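Local atomic coordinates of glutamine synthetase (Streptomyces coelicolor, PDB entry 4BAX), a protein that belongs to the glutamine synthetase family of oligomeric enzymes and joins a beta-Grasp domain to a catalytic domain within each chain. Residues 106-110 against 236-241; 176-180 against 221-227; 165-169 against 196-200. All coordinates share one frame; numbering follows the deposited sequence.

Interaction 1: residues 106-110 against 236-241; sequences AQEPV and STKAMR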
loop_
_atom_site.group_PDB
_atom_site.type_symbol
_atom_site.label_atom_id
_atom_site.label_comp_id
_atom_site.label_asym_id
_atom_site.label_seq_id
_atom_site.Cartn_x
_atom_site.Cartn_y
_atom_site.Cartn_z
ATOM N N ALA A 106 11.595 -47.890 42.068
ATOM C CA ALA A 106 12.104 -47.827 43.440
ATOM C C ALA A 106 13.007 -46.608 43.724
ATOM O O ALA A 106 12.985 -46.077 44.845
ATOM C CB ALA A 106 12.849 -49.126 43.780
ATOM N N GLN A 107 13.783 -46.165 42.723
ATOM C CA GLN A 107 14.647 -44.981 42.867
ATOM C C GLN A 107 13.853 -43.677 42.819
ATOM O O GLN A 107 14.349 -42.605 43.197
ATOM C CB GLN A 107 15.780 -44.990 41.849
ATOM C CG GLN A 107 16.690 -46.189 41.992
ATOM C CD GLN A 107 17.950 -46.085 41.156
ATOM O OE1 GLN A 107 18.691 -45.101 41.229
ATOM N NE2 GLN A 107 18.212 -47.124 40.368
ATOM N N GLU A 108 12.615 -43.792 42.348
ATOM C CA GLU A 108 11.682 -42.671 42.259
ATOM C C GLU A 108 12.239 -41.470 41.472
ATOM O O GLU A 108 12.308 -40.346 41.987
ATOM C CB GLU A 108 11.226 -42.246 43.653
ATOM C CG GLU A 108 10.712 -43.443 44.450
ATOM C CD GLU A 108 10.022 -43.054 45.738
ATOM O OE1 GLU A 108 10.088 -41.857 46.113
ATOM O OE2 GLU A 108 9.445 -43.956 46.385
ATOM N N PRO A 109 12.592 -41.697 40.201
ATOM C CA PRO A 109 13.133 -40.590 39.411
ATOM C C PRO A 109 12.076 -39.511 39.168
ATOM O O PRO A 109 10.905 -39.828 38.947
ATOM C CB PRO A 109 13.538 -41.272 38.102
ATOM C CG PRO A 109 12.633 -42.467 38.006
ATOM C CD PRO A 109 12.459 -42.937 39.413
ATOM N N VAL A 110 12.505 -38.251 39.206
ATOM C CA VAL A 110 11.627 -37.107 39.000
ATOM C C VAL A 110 12.312 -36.145 38.021
ATOM O O VAL A 110 13.542 -36.012 38.012
ATOM C CB VAL A 110 11.338 -36.407 40.338
ATOM C CG1 VAL A 110 10.569 -35.122 40.135
ATOM C CG2 VAL A 110 10.574 -37.345 41.267
ATOM N N SER A 236 16.464 -36.077 39.515
ATOM C CA SER A 236 16.861 -36.588 40.825
ATOM C C SER A 236 16.168 -37.914 41.114
ATOM O O SER A 236 15.132 -38.246 40.533
ATOM C CB SER A 236 16.569 -35.575 41.959
ATOM O OG SER A 236 15.182 -35.521 42.316
ATOM N N THR A 237 16.750 -38.643 42.057
ATOM C CA THR A 237 16.172 -39.860 42.583
ATOM C C THR A 237 16.042 -39.583 44.069
ATOM O O THR A 237 16.544 -38.558 44.536
ATOM C CB THR A 237 17.097 -41.074 42.388
ATOM O OG1 THR A 237 18.353 -40.826 43.050
ATOM C CG2 THR A 237 17.308 -41.390 40.893
ATOM N N LYS A 238 15.398 -40.488 44.810
ATOM C CA LYS A 238 15.188 -40.298 46.246
ATOM C C LYS A 238 16.551 -40.145 46.939
ATOM O O LYS A 238 16.734 -39.264 47.794
ATOM C CB LYS A 238 14.420 -41.479 46.830
ATOM C CG LYS A 238 13.972 -41.306 48.278
ATOM C CD LYS A 238 13.322 -42.589 48.833
ATOM C CE LYS A 238 14.299 -43.782 48.831
ATOM N NZ LYS A 238 15.403 -43.715 49.851
ATOM N N ALA A 239 17.510 -40.978 46.524
ATOM C CA ALA A 239 18.873 -40.930 47.042
ATOM C C ALA A 239 19.575 -39.599 46.746
ATOM O O ALA A 239 20.264 -39.034 47.604
ATOM C CB ALA A 239 19.688 -42.093 46.482
ATOM N N MET A 240 19.377 -39.080 45.545
ATOM C CA MET A 240 19.966 -37.800 45.175
ATOM C C MET A 240 19.374 -36.651 46.003
ATOM O O MET A 240 20.074 -35.723 46.402
ATOM C CB MET A 240 19.795 -37.553 43.681
ATOM C CG MET A 240 20.644 -38.493 42.845
ATOM S SD MET A 240 20.184 -38.483 41.105
ATOM C CE MET A 240 20.864 -36.880 40.604
ATOM N N ARG A 241 18.074 -36.715 46.257
ATOM C CA ARG A 241 17.428 -35.733 47.121
ATOM C C ARG A 241 17.875 -35.865 48.579
ATOM O O ARG A 241 17.802 -34.911 49.355
ATOM C CB ARG A 241 15.903 -35.773 47.002
ATOM C CG ARG A 241 15.391 -35.801 45.584
ATOM C CD ARG A 241 13.871 -35.717 45.528
ATOM N NE ARG A 241 13.279 -37.059 45.437
ATOM C CZ ARG A 241 13.255 -37.806 44.327
ATOM N NH1 ARG A 241 13.825 -37.367 43.191
ATOM N NH2 ARG A 241 12.685 -39.009 44.354
HETATM O O HOH W 1 18.898 -43.726 43.397
#
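An antiparallel bridge between Val110 and Ser236 joins the start of strand 110-121 to the end of strand 231-236, and helix 238-242 begins directly beyond it. The two residues form a hydrogen-bonded pair: Val110 N lies 2.9 Å from Ser236 O, and Ser236 N lies 3.3 Å from Val110 O. Upstream of Val110 the loop keeps contact with the helix start, since Lys238 N donates to Gln107 O at 2.9 Å and 166°. Thr237 is the N-cap; its OG1, set between the backbone N and the carbonyl carbon, accepts from Met240 N at 3.2 Å. A water bridges this hydroxyl to Gln107 OE1, while Gln107 NE2 is held by Cys335 O of helix 323-341. The side chains of Gln107 and Thr237 run alongside each other in the same direction, with CB of Gln107 4.0 Å from CG2 of Thr237. Arg241 reaches back from the first helical turn, and its bend at chi3 (-95°) turns the guanidinium toward the loop. Arg241 NH2 donates a nearly straight hydrogen bond (167°) to Glu108 O at 2.7 Å, the acceptor lying near the guanidinium plane. The Arg241 and Val110 side chains cross at about a right angle, Arg241 NH1 lying 3.8 Å from Val110 CG2. Such is the end of an antiparallel strand pair where one strand passes through an N-cap threonine into a helix bonded to the other's lead-in loop.

Interaction 2: residues 176-180 against 221-227; sequences VMPGQ and PVKGDWN
In both Gln180 and Met177 CG lies opposite the backbone N (chi1 -158° and -167°), which carries Gln180 to the carbonyl of Asn227 and Met177 past it toward Pro221 and Val222. The Gln180 chain stays extended beyond CG and brings NE2 within 3.1 Å of Asn227 O, where it donates a hydrogen bond. NE2 stands 53° out of the carbonyl plane, above it and not on a lone pair of Asn227 O. Gln180 NE2 also bonds to Thr118 OG1 of strand 110-121, so the amide nitrogen serves two acceptors, and a water links Gln180 OE1 to Asn227 ND2. The Gln180 and Asn227 side chains cross at about a right angle.

Val176 packs against the other end of Asn227: its CB is 3.4 Å from ND2, and its CG1 is 3.7 Å from CG of the amide. Met177 reaches across to segment 221-227, lying antiparallel to Pro221 as the two pass, with SD 4.1 Å from Pro221 CG. Met177 CE continues to the CG2 branch of Val222, while SD lies 4.3 Å from Trp226 CB. Pro178 meets the Trp226 indole through CD, 4.1 Å from CZ3, the two side chains crossing at about a right angle. A type II turn from Met177 to Gln180, with its Gln180 N to Met177 O bond, presents both residues to the same neighbour. Asn227 N is itself hydrogen-bonded to Gln137 OE1, and Val176 also packs on Ser46 of a second subunit. With Met177 packed on Pro221 and Val222 beside an amide-to-carbonyl bond, the turn leading into strand 180-188 is joined to the loop between strands 214-216 and 231-236 by a polar grip and a hydrophobic one, and the buried Gln180 amide has partners for both nitrogen and oxygen.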
loop_
_atom_site.group_PDB
_atom_site.type_symbol
_atom_site.label_atom_id
_atom_site.label_comp_id
_atom_site.label_asym_id
_atom_site.label_seq_id
_atom_site.Cartn_x
_atom_site.Cartn_y
_atom_site.Cartn_z
ATOM N N VAL A 176 16.879 -15.030 26.137
ATOM C CA VAL A 176 17.948 -14.143 25.681
ATOM C C VAL A 176 17.750 -13.595 24.253
ATOM O O VAL A 176 17.997 -12.423 23.990
ATOM C CB VAL A 176 19.332 -14.846 25.795
ATOM C CG1 VAL A 176 20.444 -13.969 25.170
ATOM C CG2 VAL A 176 19.643 -15.181 27.253
ATOM N N MET A 177 17.299 -14.450 23.342
ATOM C CA MET A 177 16.966 -14.036 21.986
ATOM C C MET A 177 15.583 -13.384 21.907
ATOM O O MET A 177 14.642 -13.806 22.578
ATOM C CB MET A 177 17.036 -15.237 21.050
ATOM C CG MET A 177 17.025 -14.843 19.577
ATOM S SD MET A 177 16.922 -16.266 18.480
ATOM C CE MET A 177 15.975 -15.608 17.129
ATOM N N PRO A 178 15.455 -12.333 21.084
ATOM C CA PRO A 178 14.137 -11.709 20.937
ATOM C C PRO A 178 13.085 -12.655 20.372
ATOM O O PRO A 178 13.332 -13.308 19.355
ATOM C CB PRO A 178 14.406 -10.558 19.949
ATOM C CG PRO A 178 15.728 -10.847 19.337
ATOM C CD PRO A 178 16.501 -11.585 20.366
ATOM N N GLY A 179 11.916 -12.682 21.009
ATOM C CA GLY A 179 10.858 -13.593 20.634
ATOM C C GLY A 179 11.110 -15.007 21.106
ATOM O O GLY A 179 10.374 -15.923 20.708
ATOM N N GLN A 180 12.125 -15.182 21.959
ATOM C CA GLN A 180 12.431 -16.486 22.535
ATOM C C GLN A 180 11.926 -16.536 23.955
ATOM O O GLN A 180 12.117 -15.595 24.739
ATOM C CB GLN A 180 13.936 -16.755 22.496
ATOM C CG GLN A 180 14.340 -18.232 22.563
ATOM C CD GLN A 180 15.835 -18.442 22.361
ATOM O OE1 GLN A 180 16.660 -18.050 23.198
ATOM N NE2 GLN A 180 16.191 -19.066 21.242
ATOM N N PRO A 221 17.545 -21.323 15.627
ATOM C CA PRO A 221 16.659 -20.680 14.651
ATOM C C PRO A 221 17.352 -19.573 13.828
ATOM O O PRO A 221 17.067 -19.426 12.637
ATOM C CB PRO A 221 15.524 -20.124 15.529
ATOM C CG PRO A 221 16.111 -19.995 16.869
ATOM C CD PRO A 221 17.064 -21.135 17.002
ATOM N N VAL A 222 18.265 -18.824 14.442
ATOM C CA VAL A 222 19.082 -17.880 13.678
ATOM C C VAL A 222 20.562 -18.224 13.859
ATOM O O VAL A 222 21.046 -18.356 14.989
ATOM C CB VAL A 222 18.833 -16.415 14.128
ATOM C CG1 VAL A 222 19.666 -15.444 13.300
ATOM C CG2 VAL A 222 17.349 -16.057 14.030
ATOM N N LYS A 223 21.297 -18.315 12.752
ATOM C CA LYS A 223 22.717 -18.652 12.845
ATOM C C LYS A 223 23.532 -17.487 13.416
ATOM O O LYS A 223 23.143 -16.321 13.302
ATOM C CB LYS A 223 23.294 -19.122 11.504
ATOM C CG LYS A 223 23.784 -17.967 10.628
ATOM C CD LYS A 223 23.532 -18.182 9.131
ATOM C CE LYS A 223 23.901 -16.914 8.331
ATOM N NZ LYS A 223 23.855 -17.145 6.855
ATOM N N GLY A 224 24.636 -17.812 14.078
ATOM C CA GLY A 224 25.464 -16.782 14.663
ATOM C C GLY A 224 25.470 -16.720 16.175
ATOM O O GLY A 224 25.302 -17.726 16.856
ATOM N N ASP A 225 25.593 -15.513 16.703
ATOM C CA ASP A 225 25.726 -15.346 18.140
ATOM C C ASP A 225 24.370 -15.291 18.815
ATOM O O ASP A 225 24.282 -15.162 20.036
ATOM C CB ASP A 225 26.520 -14.082 18.451
ATOM C CG ASP A 225 28.003 -14.265 18.203
ATOM O OD1 ASP A 225 28.482 -15.424 18.295
ATOM O OD2 ASP A 225 28.696 -13.250 17.964
ATOM N N TRP A 226 23.315 -15.365 18.010
ATOM C CA TRP A 226 21.954 -15.443 18.534
ATOM C C TRP A 226 21.736 -16.758 19.289
ATOM O O TRP A 226 22.160 -17.829 18.861
ATOM C CB TRP A 226 20.932 -15.241 17.405
ATOM C CG TRP A 226 21.199 -13.965 16.660
ATOM C CD1 TRP A 226 21.902 -13.815 15.498
ATOM C CD2 TRP A 226 20.803 -12.652 17.060
ATOM N NE1 TRP A 226 21.954 -12.483 15.144
ATOM C CE2 TRP A 226 21.283 -11.752 16.088
ATOM C CE3 TRP A 226 20.084 -12.152 18.138
ATOM C CZ2 TRP A 226 21.067 -10.387 16.171
ATOM C CZ3 TRP A 226 19.871 -10.789 18.214
ATOM C CH2 TRP A 226 20.358 -9.926 17.239
ATOM N N ASN A 227 21.049 -16.661 20.416
ATOM C CA ASN A 227 20.910 -17.789 21.327
ATOM C C ASN A 227 20.155 -18.987 20.768
ATOM O O ASN A 227 19.112 -18.849 20.123
ATOM C CB ASN A 227 20.276 -17.344 22.645
ATOM C CG ASN A 227 21.272 -17.312 23.783
ATOM O OD1 ASN A 227 22.419 -16.869 23.621
ATOM N ND2 ASN A 227 20.834 -17.749 24.955
HETATM O O HOH W 2 17.896 -18.899 25.215
#

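Interaction 3: residues 165-169 against 196-200; sequences AGLGI and QLWVA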
loop_
_atom_site.group_PDB
_atom_site.type_symbol
_atom_site.label_atom_id
_atom_site.label_comp_id
_atom_site.label_asym_id
_atom_site.label_seq_id
_atom_site.Cartn_x
_atom_site.Cartn_y
_atom_site.Cartn_z
ATOM N N ALA A 165 -5.765 -26.649 31.699
ATOM C CA ALA A 165 -5.591 -28.066 31.373
ATOM C C ALA A 165 -5.043 -28.893 32.556
ATOM O O ALA A 165 -5.083 -30.127 32.526
ATOM C CB ALA A 165 -4.688 -28.215 30.166
ATOM N N GLY A 166 -4.524 -28.212 33.583
ATOM C CA GLY A 166 -3.995 -28.893 34.750
ATOM C C GLY A 166 -2.543 -29.330 34.721
ATOM O O GLY A 166 -2.077 -30.065 35.602
ATOM N N LEU A 167 -1.792 -28.837 33.750
ATOM C CA LEU A 167 -0.395 -29.231 33.619
ATOM C C LEU A 167 0.514 -28.627 34.687
ATOM O O LEU A 167 0.233 -27.541 35.214
ATOM C CB LEU A 167 0.117 -28.880 32.242
ATOM C CG LEU A 167 -0.772 -29.327 31.093
ATOM C CD1 LEU A 167 -0.051 -28.960 29.764
ATOM C CD2 LEU A 167 -1.046 -30.823 31.227
ATOM N N GLY A 168 1.575 -29.346 35.046
ATOM C CA GLY A 168 2.453 -28.879 36.105
ATOM C C GLY A 168 3.474 -27.892 35.572
ATOM O O GLY A 168 4.633 -28.229 35.295
ATOM N N ILE A 169 3.028 -26.652 35.421
ATOM C CA ILE A 169 3.903 -25.603 34.955
ATOM C C ILE A 169 4.399 -24.873 36.185
ATOM O O ILE A 169 3.591 -24.453 37.015
ATOM C CB ILE A 169 3.143 -24.612 34.066
ATOM C CG1 ILE A 169 2.386 -25.360 32.963
ATOM C CG2 ILE A 169 4.099 -23.579 33.491
ATOM C CD1 ILE A 169 3.301 -26.081 32.003
ATOM N N GLN A 196 2.808 -34.491 29.680
ATOM C CA GLN A 196 2.347 -33.104 29.856
ATOM C C GLN A 196 3.057 -32.130 28.902
ATOM O O GLN A 196 2.418 -31.257 28.310
ATOM C CB GLN A 196 2.504 -32.645 31.321
ATOM C CG GLN A 196 1.647 -33.398 32.353
ATOM C CD GLN A 196 1.476 -32.654 33.691
ATOM O OE1 GLN A 196 1.855 -31.489 33.818
ATOM N NE2 GLN A 196 0.870 -33.325 34.682
ATOM N N LEU A 197 4.355 -32.352 28.691
ATOM C CA LEU A 197 5.168 -31.529 27.797
ATOM C C LEU A 197 4.692 -31.604 26.335
ATOM O O LEU A 197 4.653 -30.572 25.617
ATOM C CB LEU A 197 6.649 -31.927 27.902
ATOM C CG LEU A 197 7.606 -31.161 26.975
ATOM C CD1 LEU A 197 7.446 -29.647 27.149
ATOM C CD2 LEU A 197 9.068 -31.553 27.198
ATOM N N TRP A 198 4.329 -32.817 25.898
ATOM C CA TRP A 198 3.817 -32.996 24.541
ATOM C C TRP A 198 2.511 -32.246 24.362
ATOM O O TRP A 198 2.291 -31.558 23.352
ATOM C CB TRP A 198 3.622 -34.483 24.206
ATOM C CG TRP A 198 4.839 -35.094 23.593
ATOM C CD1 TRP A 198 5.559 -36.178 24.060
ATOM C CD2 TRP A 198 5.529 -34.625 22.441
ATOM N NE1 TRP A 198 6.635 -36.427 23.231
ATOM C CE2 TRP A 198 6.641 -35.485 22.232
ATOM C CE3 TRP A 198 5.310 -33.570 21.543
ATOM C CZ2 TRP A 198 7.529 -35.312 21.159
ATOM C CZ3 TRP A 198 6.196 -33.398 20.482
ATOM C CH2 TRP A 198 7.285 -34.267 20.298
ATOM N N VAL A 199 1.680 -32.332 25.389
ATOM C CA VAL A 199 0.408 -31.659 25.372
ATOM C C VAL A 199 0.630 -30.144 25.444
ATOM O O VAL A 199 -0.010 -29.353 24.737
ATOM C CB VAL A 199 -0.497 -32.160 26.498
ATOM C CG1 VAL A 199 -1.734 -31.290 26.585
ATOM C CG2 VAL A 199 -0.875 -33.625 26.264
ATOM N N ALA A 200 1.579 -29.750 26.285
ATOM C CA ALA A 200 1.914 -28.350 26.406
ATOM C C ALA A 200 2.488 -27.786 25.079
ATOM O O ALA A 200 2.189 -26.639 24.704
ATOM C CB ALA A 200 2.876 -28.116 27.592
#
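Leu167 and Gln196 lie antiparallel as they pass, the leucine reaching to the surface of helix 190-210 and the glutamine reaching out from it toward the loop. The Gln196 chain is extended beyond CG, which places OE1 against the backbone of the loop. There Gly168 N donates to Gln196 OE1 along a nearly straight path (172°); the modelled length of 2.5 Å is very short and its exact value doubtful. Leu167 CD2 lies alongside the aliphatic part of the same side chain, 3.9 Å from Gln196 CG. The other branch, Leu167 CD1, meets the next turn: it sits 3.7 Å from Ala200 CB and 4.3 Å from Val199 CG1. CG of Leu167 lies opposite the carbonyl carbon (chi1 -49°), and its two methyl branches are divided between the glutamine stem and the pair Val199 and Ala200.

Gly166, with positive phi, ends helix 152-164 in a Schellman motif, and Gly168 is the centre of an inverse gamma turn with a weak bond from Ile169 N to Leu167 O. Cys162 of that helix touches both Leu167 and Ala200. Gln196 therefore plays two parts: its methylenes serve the apolar packing while its amide oxygen OE1 takes up a backbone N-H of the turn, and NE2 makes a weak hydrogen bond to Glu192 OE2 within the helix.

Overall arrangement
From the N terminus, the chain passes through the beta-Grasp region and helix 94-103 before reaching 106-110, the first side of interaction 1, which is closed 126 residues later at 236-241. The other two contacts are nested inside that loop. Interaction 3 opens at 165-169 and closes on helix 190-210; interaction 2 opens between them, at 176-180, and closes at 221-227, so the two cross. Interaction 1 joins sheet strands to a helix start, interaction 3 sets helix 190-210 against the turn before strand 169-174, and interaction 2 joins the turn between strands 169-174 and 180-188 to the loop before strand 231-236. None touch; the centres of interactions 1 and 2 are about 35 Å apart.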